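Local coordinates for sortase family protein (Clostridium perfringens, PDB 4D70) that probably catalyses transpeptidation with a cysteine nucleophile, cleaving the sorting signal of surface proteins and joining them to an amine acceptor, as class D sortases do, at residues 59-64 with 88-93; 71-76 with 114-119. One frame throughout, in Å; residues are numbered along the deposited sequence.

Contact 1. Residues 59-64 with 88-93; sequences DGIALI and IGHFEN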
loop_
_atom_site.group_PDB
_atom_site.type_symbol
_atom_site.label_atom_id
_atom_site.label_comp_id
_atom_site.label_asym_id
_atom_site.label_seq_id
_atom_site.Cartn_x
_atom_site.Cartn_y
_atom_site.Cartn_z
ATOM N N ASP A 59 -3.364 5.855 -10.958
ATOM C CA ASP A 59 -3.841 4.548 -11.412
ATOM C C ASP A 59 -3.786 3.469 -10.292
ATOM O O ASP A 59 -2.788 3.388 -9.562
ATOM C CB ASP A 59 -2.956 3.997 -12.525
ATOM C CG ASP A 59 -3.060 4.780 -13.845
ATOM O OD1 ASP A 59 -3.865 5.721 -13.965
ATOM O OD2 ASP A 59 -2.286 4.433 -14.745
ATOM N N GLY A 60 -4.810 2.609 -10.230
ATOM C CA GLY A 60 -4.808 1.422 -9.399
ATOM C C GLY A 60 -3.692 0.490 -9.773
ATOM O O GLY A 60 -3.448 0.264 -10.964
ATOM N N ILE A 61 -2.966 -0.034 -8.765
ATOM C CA ILE A 61 -1.919 -1.013 -9.056
ATOM C C ILE A 61 -2.071 -2.349 -8.343
ATOM O O ILE A 61 -1.410 -3.290 -8.701
ATOM C CB ILE A 61 -0.520 -0.423 -8.737
ATOM C CG1 ILE A 61 -0.395 -0.144 -7.242
ATOM C CG2 ILE A 61 -0.261 0.835 -9.559
ATOM C CD1 ILE A 61 1.008 0.072 -6.829
ATOM N N ALA A 62 -2.898 -2.388 -7.309
ATOM C CA ALA A 62 -3.144 -3.597 -6.545
ATOM C C ALA A 62 -4.388 -3.382 -5.708
ATOM O O ALA A 62 -4.776 -2.250 -5.397
ATOM C CB ALA A 62 -1.946 -3.905 -5.608
ATOM N N LEU A 63 -4.940 -4.484 -5.283
ATOM C CA LEU A 63 -5.898 -4.494 -4.251
ATOM C C LEU A 63 -5.189 -4.809 -2.934
ATOM O O LEU A 63 -4.179 -5.511 -2.886
ATOM C CB LEU A 63 -6.907 -5.634 -4.485
ATOM C CG LEU A 63 -7.745 -5.596 -5.797
ATOM C CD1 LEU A 63 -8.673 -6.810 -5.795
ATOM C CD2 LEU A 63 -8.557 -4.310 -5.957
ATOM N N ILE A 64 -5.728 -4.276 -1.890
ATOM C CA ILE A 64 -5.299 -4.580 -0.538
ATOM C C ILE A 64 -6.483 -5.066 0.277
ATOM O O ILE A 64 -7.548 -4.435 0.335
ATOM C CB ILE A 64 -4.619 -3.361 0.120
ATOM C CG1 ILE A 64 -4.144 -3.702 1.553
ATOM C CG2 ILE A 64 -5.556 -2.130 0.169
ATOM C CD1 ILE A 64 -3.086 -2.738 2.085
ATOM N N ILE A 88 -5.221 5.382 -0.939
ATOM C CA ILE A 88 -3.965 4.865 -0.416
ATOM C C ILE A 88 -2.984 4.903 -1.584
ATOM O O ILE A 88 -3.342 4.534 -2.690
ATOM C CB ILE A 88 -4.128 3.394 -0.008
ATOM C CG1 ILE A 88 -5.075 3.219 1.172
ATOM C CG2 ILE A 88 -2.795 2.781 0.318
ATOM C CD1 ILE A 88 -5.375 1.753 1.409
ATOM N N GLY A 89 -1.756 5.288 -1.349
ATOM C CA GLY A 89 -0.816 5.512 -2.450
ATOM C C GLY A 89 0.473 4.750 -2.309
ATOM O O GLY A 89 0.881 4.416 -1.181
ATOM N N HIS A 90 1.096 4.425 -3.436
ATOM C CA HIS A 90 2.354 3.666 -3.447
ATOM C C HIS A 90 3.486 4.663 -3.582
ATOM O O HIS A 90 3.502 5.475 -4.525
ATOM C CB HIS A 90 2.336 2.640 -4.580
ATOM C CG HIS A 90 3.656 2.026 -4.869
ATOM N ND1 HIS A 90 4.292 2.113 -6.100
ATOM C CD2 HIS A 90 4.453 1.277 -4.097
ATOM C CE1 HIS A 90 5.428 1.443 -6.056
ATOM N NE2 HIS A 90 5.558 0.951 -4.837
ATOM N N PHE A 91 4.450 4.621 -2.678
ATOM C CA PHE A 91 5.635 5.471 -2.825
ATOM C C PHE A 91 6.416 5.087 -4.085
ATOM O O PHE A 91 6.849 3.928 -4.292
ATOM C CB PHE A 91 6.586 5.387 -1.659
ATOM C CG PHE A 91 6.090 6.021 -0.411
ATOM C CD1 PHE A 91 5.377 5.293 0.502
ATOM C CD2 PHE A 91 6.379 7.368 -0.119
ATOM C CE1 PHE A 91 4.922 5.857 1.690
ATOM C CE2 PHE A 91 5.908 7.954 1.062
ATOM C CZ PHE A 91 5.192 7.187 1.982
ATOM N N GLU A 92 6.672 6.113 -4.871
ATOM C CA GLU A 92 7.191 6.014 -6.245
ATOM C C GLU A 92 8.425 5.134 -6.436
ATOM O O GLU A 92 8.498 4.311 -7.342
ATOM C CB GLU A 92 7.455 7.461 -6.786
ATOM C CG GLU A 92 6.141 8.277 -6.974
ATOM C CD GLU A 92 5.620 9.118 -5.745
ATOM O OE1 GLU A 92 6.004 8.844 -4.561
ATOM O OE2 GLU A 92 4.748 10.064 -5.963
ATOM N N ASN A 93 9.420 5.333 -5.645
ATOM C CA ASN A 93 10.666 4.599 -5.921
ATOM C C ASN A 93 10.804 3.327 -5.074
ATOM O O ASN A 93 11.889 2.851 -4.812
ATOM C CB ASN A 93 11.841 5.537 -5.709
ATOM C CG ASN A 93 11.790 6.734 -6.649
ATOM O OD1 ASN A 93 11.688 6.588 -7.856
ATOM N ND2 ASN A 93 11.807 7.914 -6.084
#
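The imidazole of His90 meets Ile61 obliquely: methyl CD1 comes to 3.8 Å from CG, while a second ring, that of Phe103, meets the imidazole with the two planes about 30° apart. Strands 60-66 and 88-90 belong to the sortase beta-barrel, where both are neighbours of strand 71-77, so this contact reaches over an intervening strand and is made by side chains alone. The spacing says as much, with Ile61 CA and His90 CA 8.5 Å apart. Ile61 spans the gap through its longer branch: CG1 sits between the backbone N and the carbonyl carbon (chi1 64°), and the extended chain then carries CD1 to within 3.7 Å of His90 CB, the two side chains crossing at about a right angle. Histidine suits this buried place because it joins an apolar wall to polar ties. ND1 is hydrogen-bonded to Glu77 OE1 and NE2 to Ala95 O, which together fix the rotation of the ring while the Ile61 methyl rests beside CB, CG and ND1. Farther along, two buried isoleucines fill the same layer with Ile105 of strand 101-109, which touches both. Ile64 leans on Thr73 and Ile75 of the strand between, and its short branch is the one that crosses: CG2 lies 4.1 Å from CD1 at the tip of Ile88.

Contact 2. Residues 71-76 with 114-119; sequences VHTVIA and NEVFRN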
loop_
_atom_site.group_PDB
_atom_site.type_symbol
_atom_site.label_atom_id
_atom_site.label_comp_id
_atom_site.label_asym_id
_atom_site.label_seq_id
_atom_site.Cartn_x
_atom_site.Cartn_y
_atom_site.Cartn_z
ATOM N N VAL A 71 -10.297 -3.818 5.958
ATOM C CA VAL A 71 -9.825 -3.033 4.846
ATOM C C VAL A 71 -9.899 -3.869 3.569
ATOM O O VAL A 71 -9.387 -4.977 3.509
ATOM C CB VAL A 71 -8.397 -2.560 5.077
ATOM C CG1 VAL A 71 -7.803 -2.033 3.796
ATOM C CG2 VAL A 71 -8.369 -1.504 6.151
ATOM N N HIS A 72 -10.576 -3.338 2.555
ATOM C CA HIS A 72 -10.785 -4.022 1.287
ATOM C C HIS A 72 -10.855 -2.936 0.270
ATOM O O HIS A 72 -11.933 -2.410 -0.001
ATOM C CB HIS A 72 -12.099 -4.830 1.278
ATOM C CG HIS A 72 -12.153 -5.857 2.359
ATOM N ND1 HIS A 72 -11.402 -7.011 2.313
ATOM C CD2 HIS A 72 -12.790 -5.864 3.557
ATOM C CE1 HIS A 72 -11.592 -7.696 3.418
ATOM N NE2 HIS A 72 -12.413 -7.014 4.196
ATOM N N THR A 73 -9.724 -2.572 -0.318
ATOM C CA THR A 73 -9.748 -1.475 -1.266
ATOM C C THR A 73 -8.616 -1.610 -2.259
ATOM O O THR A 73 -8.192 -2.710 -2.564
ATOM C CB THR A 73 -9.810 -0.106 -0.551
ATOM O OG1 THR A 73 -10.022 0.935 -1.515
ATOM C CG2 THR A 73 -8.516 0.213 0.208
ATOM N N VAL A 74 -8.196 -0.487 -2.821
ATOM C CA VAL A 74 -7.278 -0.432 -3.919
ATOM C C VAL A 74 -6.101 0.459 -3.512
ATOM O O VAL A 74 -6.249 1.315 -2.646
ATOM C CB VAL A 74 -7.936 0.178 -5.182
ATOM C CG1 VAL A 74 -8.320 1.645 -4.963
ATOM C CG2 VAL A 74 -7.048 0.062 -6.387
ATOM N N ILE A 75 -4.954 0.206 -4.138
ATOM C CA ILE A 75 -3.767 1.015 -3.985
ATOM C C ILE A 75 -3.509 1.743 -5.244
ATOM O O ILE A 75 -3.435 1.130 -6.274
ATOM C CB ILE A 75 -2.557 0.191 -3.575
ATOM C CG1 ILE A 75 -2.861 -0.465 -2.203
ATOM C CG2 ILE A 75 -1.289 1.095 -3.466
ATOM C CD1 ILE A 75 -1.920 -1.578 -1.856
ATOM N N ALA A 76 -3.363 3.065 -5.146
ATOM C CA ALA A 76 -3.016 3.890 -6.339
ATOM C C ALA A 76 -1.526 4.124 -6.447
ATOM O O ALA A 76 -0.828 4.142 -5.450
ATOM C CB ALA A 76 -3.729 5.232 -6.267
ATOM N N ASN A 114 -5.944 8.487 6.153
ATOM C CA ASN A 114 -7.074 8.030 5.376
ATOM C C ASN A 114 -7.983 7.235 6.306
ATOM O O ASN A 114 -7.513 6.412 7.104
ATOM C CB ASN A 114 -6.605 7.174 4.229
ATOM C CG ASN A 114 -7.746 6.686 3.375
ATOM O OD1 ASN A 114 -8.842 6.518 3.847
ATOM N ND2 ASN A 114 -7.466 6.420 2.106
ATOM N N GLU A 115 -9.273 7.531 6.233
ATOM C CA GLU A 115 -10.165 6.946 7.186
ATOM C C GLU A 115 -10.100 5.432 7.027
ATOM O O GLU A 115 -10.430 4.732 7.971
ATOM C CB GLU A 115 -11.592 7.479 7.047
ATOM N N VAL A 116 -9.676 4.924 5.860
ATOM C CA VAL A 116 -9.563 3.471 5.648
ATOM C C VAL A 116 -8.615 2.832 6.666
ATOM O O VAL A 116 -8.801 1.676 7.022
ATOM C CB VAL A 116 -9.130 3.121 4.194
ATOM C CG1 VAL A 116 -7.658 3.389 3.970
ATOM C CG2 VAL A 116 -9.422 1.671 3.874
ATOM N N PHE A 117 -7.622 3.588 7.140
ATOM C CA PHE A 117 -6.716 3.111 8.206
ATOM C C PHE A 117 -7.029 3.604 9.600
ATOM O O PHE A 117 -6.164 3.541 10.485
ATOM C CB PHE A 117 -5.269 3.447 7.868
ATOM C CG PHE A 117 -4.714 2.654 6.698
ATOM C CD1 PHE A 117 -4.826 1.270 6.651
ATOM C CD2 PHE A 117 -4.049 3.287 5.696
ATOM C CE1 PHE A 117 -4.319 0.553 5.574
ATOM C CE2 PHE A 117 -3.500 2.582 4.634
ATOM C CZ PHE A 117 -3.653 1.218 4.558
ATOM N N ARG A 118 -8.270 4.051 9.819
ATOM C CA ARG A 118 -8.610 4.542 11.142
ATOM C C ARG A 118 -8.327 3.492 12.213
ATOM O O ARG A 118 -7.967 3.855 13.306
ATOM C CB ARG A 118 -10.065 5.013 11.240
ATOM C CG ARG A 118 -11.119 3.925 11.107
ATOM C CD ARG A 118 -12.491 4.526 10.771
ATOM N NE ARG A 118 -13.535 3.522 10.505
ATOM C CZ ARG A 118 -14.312 2.929 11.431
ATOM N NH1 ARG A 118 -14.189 3.196 12.740
ATOM N NH2 ARG A 118 -15.232 2.043 11.040
ATOM N N ASN A 119 -8.507 2.205 11.898
ATOM C CA ASN A 119 -8.235 1.130 12.863
ATOM C C ASN A 119 -6.908 0.376 12.710
ATOM O O ASN A 119 -6.731 -0.769 13.203
ATOM C CB ASN A 119 -9.365 0.142 12.796
ATOM C CG ASN A 119 -10.638 0.732 13.379
ATOM O OD1 ASN A 119 -10.602 1.383 14.413
ATOM N ND2 ASN A 119 -11.749 0.527 12.709
#
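Val116 presses its CG2 methyl against strand 71-76, and three methyl groups receive it. Both branches of Val71 lie at the same distance, CG1 and CG2 each 4.0 Å from Val116 CG2, because this methyl faces the fork of the valine. Thr73 completes the grip, its CG2 also 4.0 Å from Val116 CG2 but approached at a slant, whereas the two valines cross at about a right angle. Shorter, as carbon against oxygen allows, is the approach of Val71 CG2 to Val116 O, 3.3 Å. Compact beta-branched residues fit here, since they put methyls close to the backbone where strand and turn nearly meet. With chi1 75°, Val116 CG1 lies between N and the carbonyl carbon, over one face of the Phe117 ring, 4.0 Å above the plane and displaced toward the rim. The loop, part of the connection from strand 112-113 to strand 128-132, thus packs over the Val71 and Thr73 side chains of strand 71-77 in the sortase beta-barrel, and Val116 also touches Ile88 there. A short 3-10 turn gives the loop its shape, with Phe117 N bonded to Asn114 O at 2.8 Å. Asn114 OD1 accepts from Val116 N as in an Asx turn, though the position of that nitrogen is less certain. Thr73 serves two neighbours: its methyl joins the apolar cluster, and OG1, anti to the backbone N (chi1 -172°), is hydrogen-bonded to Glu30 OE2 of the N-terminal helix 29-39. The outer side is looser. Arg118 is exposed, and His72 points away from the loop into an exposed position, where ND1 bonds Asp65 OD1.

Strand 71-77 connects the two contacts: it lies between the strands that meet in contact 1 and provides one side of contact 2. Both are buried. Contact 1 is the deeper, its centre about 6 Å from the centre of the chain against about 9 Å for contact 2, and it joins long isoleucines and a histidine over an intervening strand. Contact 2 joins a strand to a loop, so short valine and threonine methyls suffice, and its margin is solvent-exposed and polar. The pair touch directly: Ala62 O and Ile75 N lie 2.8 Å apart in a probable hydrogen bond, and Ile88 CD1 packs 3.6 Å from Phe117 CZ.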